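Local coordinates for protein glutathione S-transferase (Burkholderia glumae, PDB 4ISD) that binds glutathione and probably transfers it to electrophilic substrates, as a dimeric member of the glutathione S-transferase family, at residues S113-L118 against A174-R179; S149-L154 against P189-Y194; R153-D156 against G161-G164. All coordinates share one frame; numbering follows the deposited sequence.

Contact 1. Residues S113-L118 against A174-R179; sequences SDFMPL and ALMLNR
Met176 sets its sulfur against the base of the Phe115 side chain, with Met176 SD 4.0 Å from Phe115 CB and 4.1 Å from Phe115 CD2. From Met176 SD to the ring centroid is 4.8 Å, in a direction 42° off the ring normal: an oblique Met-aromatic contact. Met176 gets there by carrying CG opposite the backbone N (chi1 -178°) and then bending at chi2 and chi3. Leu118 and Arg179 run alongside each other, pointing opposite ways: Leu118 CD1 meets Arg179 CB at 3.9 Å, while Leu118 O stands 4.1 Å above the plane of the Arg179 guanidinium, over its centre, without a hydrogen bond. A type I beta turn closed by Leu118 N to Phe115 O, 3.1 Å, presents Phe115 to Met176 on the helix and Leu118 to Arg179 in the 3-10 segment. In the next shell, Trp110 meets the Phe115 ring and bonds Asp114 OD2 through NE1. Ser113 OG bonds Arg60 of the second subunit and makes a weak hydrogen bond to glutathione. The turn after helix 98-113 thus packs on the end of helix 168-177, in the all-helical C-terminal domain of the glutathione transferase fold, next to its glutathione site.

Contact 2. Residues S149-L154 against P189-Y194; sequences SAADRL and PKVLRY
Lys190 throws its side chain across to the last turn of helix 139-154, where Asp152 receives it. From Lys190 CB the chain sets out with CG between the backbone N and the carbonyl carbon (chi1 80°). Beyond CG it is extended, and CB, CG and CD carry the amino end across without a close contact of their own. Contact begins at Lys190 CE, which lies 3.5 Å from Asp152 O. The same CE passes Asp152 OD2 at 4.0 Å, the carboxylate arm crossing the lysine at about a right angle. At the tip, Lys190 NZ donates to Asp152 O over 2.8 Å; the C=O...N angle is 138° and the donor is tilted somewhat from the carbonyl plane. The underlying frame is a near-perpendicular helix pair of the glutathione transferase C-terminal domain: the axes of 149-154 and 189-194 cross at 83°, 9.7 Å apart at their closest. At the crossing Ala151 CB lies 4.2 Å from Val191 CG1. Asp152 OD2 stays 4.4 Å from Lys190 NZ, beyond a salt bridge, although its charge may still favour the ammonium there. The same NZ has a second carbonyl partner, Ile155 O, just past the helix end, where backbone carbonyls and the C-terminal end of the helix would probably attract a positive group.

Contact 3. Residues R153-D156 against G161-G164; sequences RLID and GVFG
Val162 and the chain at Leu154 and Ile155 come close where helix 139-154 gives out: Ile155 is where the backbone turns out of the helix, and its CA is 5.3 Å from Val162 CA. The side-chain contact is made by one branch of the valine. Val162 CG1 lies 3.9 Å from Leu154 CB and 4.2 Å from Ile155 CG1, a chi1 of -70° turning it toward the N side of its own residue. Its other branch, CG2, sits over one face of the Phe163 ring, near the rim, and that ring packs onto helix 98-113. Val162 CB also rests 3.8 Å from Leu154 O. In the loop carrying the valine, Gly161 and Gly164 pair both ways, Gly161 N to Gly164 O at 2.7 Å and a weak Gly164 N to Gly161 O; the phi and psi of Gly164 (116° and -102°) favour glycine. Asp170, on helix 168-177, accepts a hydrogen bond from Val162 N. The loop thus belongs to the connection between helices 139-154 and 168-177 in the all-helical C-terminal domain of the glutathione transferase fold. Between the two segments there is no hydrogen bond. Leu154 O and Val162 O, both acceptors, are 3.6 Å apart; Arg159 bridges them, through NH2 and NE respectively, and its positive charge probably offsets their mutual repulsion, while the direct contact itself is apolar.

Overall arrangement
Contacts 2 and 3 share Arg153 and Leu154, and their centres are about 8 Å apart. Ile155 ties them together: its O lies 2.6 Å from Lys190 NZ, a probable hydrogen bond, and its CG2 is 3.6 Å from Tyr194 CB. Contact 1 is centred about 14 Å from contact 2 and 17 Å from contact 3. Helix 168-177 touches both of these with Leu177, whose CD2 meets Ala151 CB at 3.6 Å and whose CD1 meets Ile155 CD1 at 3.6 Å, and serves contact 1 with Met176. The side chain of Arg179 there is about 8 Å from a bound glutathione. The second subunit reaches contact 1 at Ser113, and also packs, through its Leu57, on Leu154.

Contact 1. Residues S113-L118 against A174-R179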
loop_
_atom_site.group_PDB
_atom_site.type_symbol
_atom_site.label_atom_id
_atom_site.label_comp_id
_atom_site.label_asym_id
_atom_site.label_seq_id
_atom_site.Cartn_x
_atom_site.Cartn_y
_atom_site.Cartn_z
ATOM N N SER A 113 -5.732 2.497 -2.978
ATOM C CA SER A 113 -6.792 2.188 -2.000
ATOM C C SER A 113 -7.968 3.175 -1.960
ATOM O O SER A 113 -8.840 3.074 -1.095
ATOM C CB SER A 113 -6.202 2.083 -0.594
ATOM O OG SER A 113 -5.701 3.343 -0.173
ATOM N N ASP A 114 -7.968 4.148 -2.861
ATOM C CA ASP A 114 -9.072 5.091 -2.954
ATOM C C ASP A 114 -9.507 5.133 -4.412
ATOM O O ASP A 114 -8.993 4.364 -5.236
ATOM C CB ASP A 114 -8.618 6.481 -2.502
ATOM C CG ASP A 114 -9.673 7.213 -1.688
ATOM O OD1 ASP A 114 -10.833 6.749 -1.630
ATOM O OD2 ASP A 114 -9.334 8.264 -1.103
ATOM N N PHE A 115 -10.452 6.018 -4.722
ATOM C CA PHE A 115 -10.831 6.316 -6.109
ATOM C C PHE A 115 -11.609 5.180 -6.769
ATOM O O PHE A 115 -11.728 5.125 -7.993
ATOM C CB PHE A 115 -9.604 6.675 -6.960
ATOM C CG PHE A 115 -8.753 7.760 -6.371
ATOM C CD1 PHE A 115 -9.240 9.057 -6.249
ATOM C CD2 PHE A 115 -7.462 7.492 -5.944
ATOM C CE1 PHE A 115 -8.449 10.074 -5.713
ATOM C CE2 PHE A 115 -6.658 8.504 -5.400
ATOM C CZ PHE A 115 -7.154 9.795 -5.288
ATOM N N MET A 116 -12.140 4.282 -5.950
ATOM C CA MET A 116 -12.921 3.155 -6.453
ATOM C C MET A 116 -14.096 3.553 -7.369
ATOM O O MET A 116 -14.249 2.974 -8.449
ATOM C CB MET A 116 -13.378 2.250 -5.301
ATOM C CG MET A 116 -12.247 1.828 -4.376
ATOM S SD MET A 116 -10.925 0.959 -5.250
ATOM C CE MET A 116 -9.796 0.589 -3.910
ATOM N N PRO A 117 -14.926 4.538 -6.953
ATOM C CA PRO A 117 -16.012 5.011 -7.824
ATOM C C PRO A 117 -15.626 5.338 -9.278
ATOM O O PRO A 117 -16.508 5.359 -10.132
ATOM C CB PRO A 117 -16.480 6.277 -7.116
ATOM C CG PRO A 117 -16.278 5.972 -5.682
ATOM C CD PRO A 117 -15.031 5.132 -5.603
ATOM N N LEU A 118 -14.345 5.583 -9.550
ATOM C CA LEU A 118 -13.874 5.838 -10.913
ATOM C C LEU A 118 -13.453 4.545 -11.623
ATOM O O LEU A 118 -12.708 3.716 -11.074
ATOM C CB LEU A 118 -12.701 6.831 -10.908
ATOM C CG LEU A 118 -12.826 8.088 -10.033
ATOM C CD1 LEU A 118 -11.721 9.086 -10.345
ATOM C CD2 LEU A 118 -14.217 8.754 -10.122
ATOM N N ALA A 174 0.354 9.494 -12.754
ATOM C CA ALA A 174 0.034 9.839 -14.131
ATOM C C ALA A 174 -1.003 8.886 -14.693
ATOM O O ALA A 174 -1.976 9.326 -15.324
ATOM C CB ALA A 174 1.276 9.840 -14.985
ATOM N N LEU A 175 -0.813 7.589 -14.454
ATOM C CA LEU A 175 -1.834 6.604 -14.836
ATOM C C LEU A 175 -3.189 6.940 -14.232
ATOM O O LEU A 175 -4.189 6.982 -14.948
ATOM C CB LEU A 175 -1.425 5.180 -14.456
ATOM C CG LEU A 175 -0.086 4.811 -15.094
ATOM C CD1 LEU A 175 0.270 3.337 -14.911
ATOM C CD2 LEU A 175 -0.099 5.202 -16.557
ATOM N N MET A 176 -3.213 7.206 -12.924
ATOM C CA MET A 176 -4.477 7.487 -12.228
ATOM C C MET A 176 -5.118 8.756 -12.752
ATOM O O MET A 176 -6.334 8.795 -12.945
ATOM C CB MET A 176 -4.264 7.586 -10.715
ATOM C CG MET A 176 -5.535 7.824 -9.885
ATOM S SD MET A 176 -6.761 6.473 -9.820
ATOM C CE MET A 176 -5.723 5.019 -9.891
ATOM N N LEU A 177 -4.305 9.785 -13.019
ATOM C CA LEU A 177 -4.842 11.057 -13.514
ATOM C C LEU A 177 -5.604 10.933 -14.833
ATOM O O LEU A 177 -6.334 11.841 -15.206
ATOM C CB LEU A 177 -3.758 12.136 -13.622
ATOM C CG LEU A 177 -3.197 12.628 -12.283
ATOM C CD1 LEU A 177 -1.976 13.508 -12.506
ATOM C CD2 LEU A 177 -4.267 13.352 -11.459
ATOM N N ASN A 178 -5.462 9.807 -15.527
ATOM C CA ASN A 178 -6.190 9.620 -16.780
ATOM C C ASN A 178 -7.689 9.406 -16.569
ATOM O O ASN A 178 -8.455 9.340 -17.531
ATOM C CB ASN A 178 -5.570 8.500 -17.626
ATOM C CG ASN A 178 -4.360 8.979 -18.434
ATOM O OD1 ASN A 178 -3.199 8.745 -18.061
ATOM N ND2 ASN A 178 -4.632 9.668 -19.543
ATOM N N ARG A 179 -8.100 9.314 -15.306
ATOM C CA ARG A 179 -9.508 9.136 -14.961
ATOM C C ARG A 179 -10.218 10.475 -14.911
ATOM O O ARG A 179 -11.450 10.534 -14.790
ATOM C CB ARG A 179 -9.654 8.451 -13.604
ATOM C CG ARG A 179 -9.034 7.078 -13.519
ATOM C CD ARG A 179 -9.798 6.060 -14.336
ATOM N NE ARG A 179 -9.347 4.712 -14.009
ATOM C CZ ARG A 179 -10.011 3.604 -14.319
ATOM N NH1 ARG A 179 -9.525 2.417 -13.973
ATOM N NH2 ARG A 179 -11.165 3.686 -14.969
#

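Contact 2. Residues S149-L154 against P189-Y194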
loop_
_atom_site.group_PDB
_atom_site.type_symbol
_atom_site.label_atom_id
_atom_site.label_comp_id
_atom_site.label_asym_id
_atom_site.label_seq_id
_atom_site.Cartn_x
_atom_site.Cartn_y
_atom_site.Cartn_z
ATOM N N SER A 149 -7.979 17.992 -6.997
ATOM C CA SER A 149 -7.377 18.846 -5.983
ATOM C C SER A 149 -5.962 18.402 -5.648
ATOM O O SER A 149 -5.082 19.237 -5.449
ATOM C CB SER A 149 -8.226 18.861 -4.716
ATOM O OG SER A 149 -7.632 19.695 -3.735
ATOM N N ALA A 150 -5.743 17.089 -5.589
ATOM C CA ALA A 150 -4.399 16.569 -5.362
ATOM C C ALA A 150 -3.488 16.962 -6.522
ATOM O O ALA A 150 -2.359 17.409 -6.313
ATOM C CB ALA A 150 -4.426 15.060 -5.201
ATOM N N ALA A 151 -3.991 16.790 -7.743
ATOM C CA ALA A 151 -3.232 17.097 -8.951
ATOM C C ALA A 151 -2.839 18.573 -8.988
ATOM O O ALA A 151 -1.697 18.908 -9.305
ATOM C CB ALA A 151 -4.037 16.735 -10.188
ATOM N N ASP A 152 -3.781 19.447 -8.647
ATOM C CA ASP A 152 -3.533 20.878 -8.683
ATOM C C ASP A 152 -2.503 21.276 -7.629
ATOM O O ASP A 152 -1.693 22.177 -7.851
ATOM C CB ASP A 152 -4.841 21.655 -8.501
ATOM C CG ASP A 152 -4.684 23.147 -8.744
ATOM O OD1 ASP A 152 -4.411 23.886 -7.774
ATOM O OD2 ASP A 152 -4.843 23.587 -9.904
ATOM N N ARG A 153 -2.518 20.589 -6.491
ATOM C CA ARG A 153 -1.610 20.918 -5.389
ATOM C C ARG A 153 -0.173 20.380 -5.568
ATOM O O ARG A 153 0.782 21.017 -5.129
ATOM C CB ARG A 153 -2.196 20.451 -4.043
ATOM N N LEU A 154 -0.025 19.222 -6.213
ATOM C CA LEU A 154 1.256 18.509 -6.258
ATOM C C LEU A 154 2.024 18.693 -7.554
ATOM O O LEU A 154 3.240 18.518 -7.588
ATOM C CB LEU A 154 1.034 17.005 -6.066
ATOM C CG LEU A 154 0.365 16.488 -4.799
ATOM C CD1 LEU A 154 0.210 14.974 -4.902
ATOM C CD2 LEU A 154 1.164 16.866 -3.562
ATOM N N PRO A 189 -4.187 22.648 -17.574
ATOM C CA PRO A 189 -3.250 22.105 -18.566
ATOM C C PRO A 189 -1.921 21.656 -17.953
ATOM O O PRO A 189 -1.323 20.703 -18.461
ATOM C CB PRO A 189 -3.055 23.266 -19.563
ATOM C CG PRO A 189 -3.637 24.470 -18.896
ATOM C CD PRO A 189 -4.697 23.971 -17.964
ATOM N N LYS A 190 -1.490 22.298 -16.864
ATOM C CA LYS A 190 -0.291 21.855 -16.151
ATOM C C LYS A 190 -0.340 20.384 -15.731
ATOM O O LYS A 190 0.713 19.756 -15.587
ATOM C CB LYS A 190 -0.001 22.711 -14.923
ATOM C CG LYS A 190 -0.833 22.357 -13.698
ATOM C CD LYS A 190 -0.341 23.137 -12.485
ATOM C CE LYS A 190 -1.189 22.892 -11.257
ATOM N NZ LYS A 190 -0.438 23.329 -10.038
ATOM N N VAL A 191 -1.534 19.825 -15.526
ATOM C CA VAL A 191 -1.590 18.401 -15.209
ATOM C C VAL A 191 -1.641 17.548 -16.471
ATOM O O VAL A 191 -1.134 16.429 -16.485
ATOM C CB VAL A 191 -2.705 18.016 -14.186
ATOM C CG1 VAL A 191 -3.305 19.248 -13.524
ATOM C CG2 VAL A 191 -3.763 17.127 -14.821
ATOM N N LEU A 192 -2.237 18.085 -17.529
ATOM C CA LEU A 192 -2.161 17.451 -18.840
ATOM C C LEU A 192 -0.703 17.271 -19.247
ATOM O O LEU A 192 -0.318 16.216 -19.759
ATOM C CB LEU A 192 -2.881 18.299 -19.890
ATOM C CG LEU A 192 -4.397 18.396 -19.711
ATOM C CD1 LEU A 192 -5.008 19.215 -20.844
ATOM C CD2 LEU A 192 -5.050 16.999 -19.591
ATOM N N ARG A 193 0.107 18.300 -19.001
ATOM C CA ARG A 193 1.519 18.269 -19.369
ATOM C C ARG A 193 2.273 17.210 -18.571
ATOM O O ARG A 193 3.011 16.404 -19.133
ATOM C CB ARG A 193 2.153 19.649 -19.182
ATOM C CG ARG A 193 1.782 20.643 -20.293
ATOM C CD ARG A 193 2.580 21.936 -20.195
ATOM N NE ARG A 193 2.037 22.856 -19.196
ATOM C CZ ARG A 193 1.053 23.723 -19.438
ATOM N NH1 ARG A 193 0.493 23.774 -20.641
ATOM N NH2 ARG A 193 0.627 24.542 -18.486
ATOM N N TYR A 194 2.060 17.219 -17.261
ATOM C CA TYR A 194 2.589 16.210 -16.361
ATOM C C TYR A 194 2.295 14.794 -16.870
ATOM O O TYR A 194 3.216 13.978 -17.043
ATOM C CB TYR A 194 1.997 16.416 -14.971
ATOM C CG TYR A 194 2.348 15.340 -13.982
ATOM C CD1 TYR A 194 3.515 15.415 -13.234
ATOM C CD2 TYR A 194 1.500 14.261 -13.771
ATOM C CE1 TYR A 194 3.839 14.435 -12.320
ATOM C CE2 TYR A 194 1.809 13.274 -12.856
ATOM C CZ TYR A 194 2.983 13.366 -12.133
ATOM O OH TYR A 194 3.299 12.388 -11.220
#

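Contact 3. Residues R153-D156 against G161-G164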
loop_
_atom_site.group_PDB
_atom_site.type_symbol
_atom_site.label_atom_id
_atom_site.label_comp_id
_atom_site.label_asym_id
_atom_site.label_seq_id
_atom_site.Cartn_x
_atom_site.Cartn_y
_atom_site.Cartn_z
ATOM N N ARG A 153 -2.518 20.589 -6.491
ATOM C CA ARG A 153 -1.610 20.918 -5.389
ATOM C C ARG A 153 -0.173 20.380 -5.568
ATOM O O ARG A 153 0.782 21.017 -5.129
ATOM C CB ARG A 153 -2.196 20.451 -4.043
ATOM N N LEU A 154 -0.025 19.222 -6.213
ATOM C CA LEU A 154 1.256 18.509 -6.258
ATOM C C LEU A 154 2.024 18.693 -7.554
ATOM O O LEU A 154 3.240 18.518 -7.588
ATOM C CB LEU A 154 1.034 17.005 -6.066
ATOM C CG LEU A 154 0.365 16.488 -4.799
ATOM C CD1 LEU A 154 0.210 14.974 -4.902
ATOM C CD2 LEU A 154 1.164 16.866 -3.562
ATOM N N ILE A 155 1.313 19.005 -8.631
ATOM C CA ILE A 155 1.954 19.200 -9.926
ATOM C C ILE A 155 2.284 20.665 -10.198
ATOM O O ILE A 155 1.421 21.537 -10.081
ATOM C CB ILE A 155 1.073 18.677 -11.057
ATOM C CG1 ILE A 155 0.795 17.194 -10.846
ATOM C CG2 ILE A 155 1.740 18.932 -12.411
ATOM C CD1 ILE A 155 -0.371 16.665 -11.658
ATOM N N ASP A 156 3.536 20.933 -10.550
ATOM C CA ASP A 156 3.948 22.283 -10.928
ATOM C C ASP A 156 4.821 22.225 -12.186
ATOM O O ASP A 156 5.617 21.304 -12.343
ATOM C CB ASP A 156 4.700 22.971 -9.785
ATOM C CG ASP A 156 4.617 24.495 -9.865
ATOM O OD1 ASP A 156 3.509 25.027 -10.111
ATOM O OD2 ASP A 156 5.659 25.168 -9.686
ATOM N N GLY A 161 8.723 15.723 -11.710
ATOM C CA GLY A 161 7.819 14.853 -10.973
ATOM C C GLY A 161 7.139 15.675 -9.890
ATOM O O GLY A 161 7.449 16.859 -9.726
ATOM N N VAL A 162 6.204 15.067 -9.165
ATOM C CA VAL A 162 5.527 15.756 -8.066
ATOM C C VAL A 162 6.515 16.172 -6.969
ATOM O O VAL A 162 6.285 17.144 -6.240
ATOM C CB VAL A 162 4.368 14.897 -7.427
ATOM C CG1 VAL A 162 3.183 14.759 -8.385
ATOM C CG2 VAL A 162 4.868 13.534 -6.997
ATOM N N PHE A 163 7.615 15.441 -6.847
ATOM C CA PHE A 163 8.588 15.774 -5.818
ATOM C C PHE A 163 9.861 16.403 -6.407
ATOM O O PHE A 163 10.775 16.784 -5.679
ATOM C CB PHE A 163 8.897 14.542 -4.948
ATOM C CG PHE A 163 7.671 13.903 -4.356
ATOM C CD1 PHE A 163 6.855 14.616 -3.481
ATOM C CD2 PHE A 163 7.325 12.593 -4.675
ATOM C CE1 PHE A 163 5.714 14.041 -2.938
ATOM C CE2 PHE A 163 6.175 12.005 -4.130
ATOM C CZ PHE A 163 5.376 12.731 -3.262
ATOM N N GLY A 164 9.899 16.537 -7.727
ATOM C CA GLY A 164 11.069 17.050 -8.417
ATOM C C GLY A 164 11.612 15.950 -9.303
ATOM O O GLY A 164 11.053 15.679 -10.369
#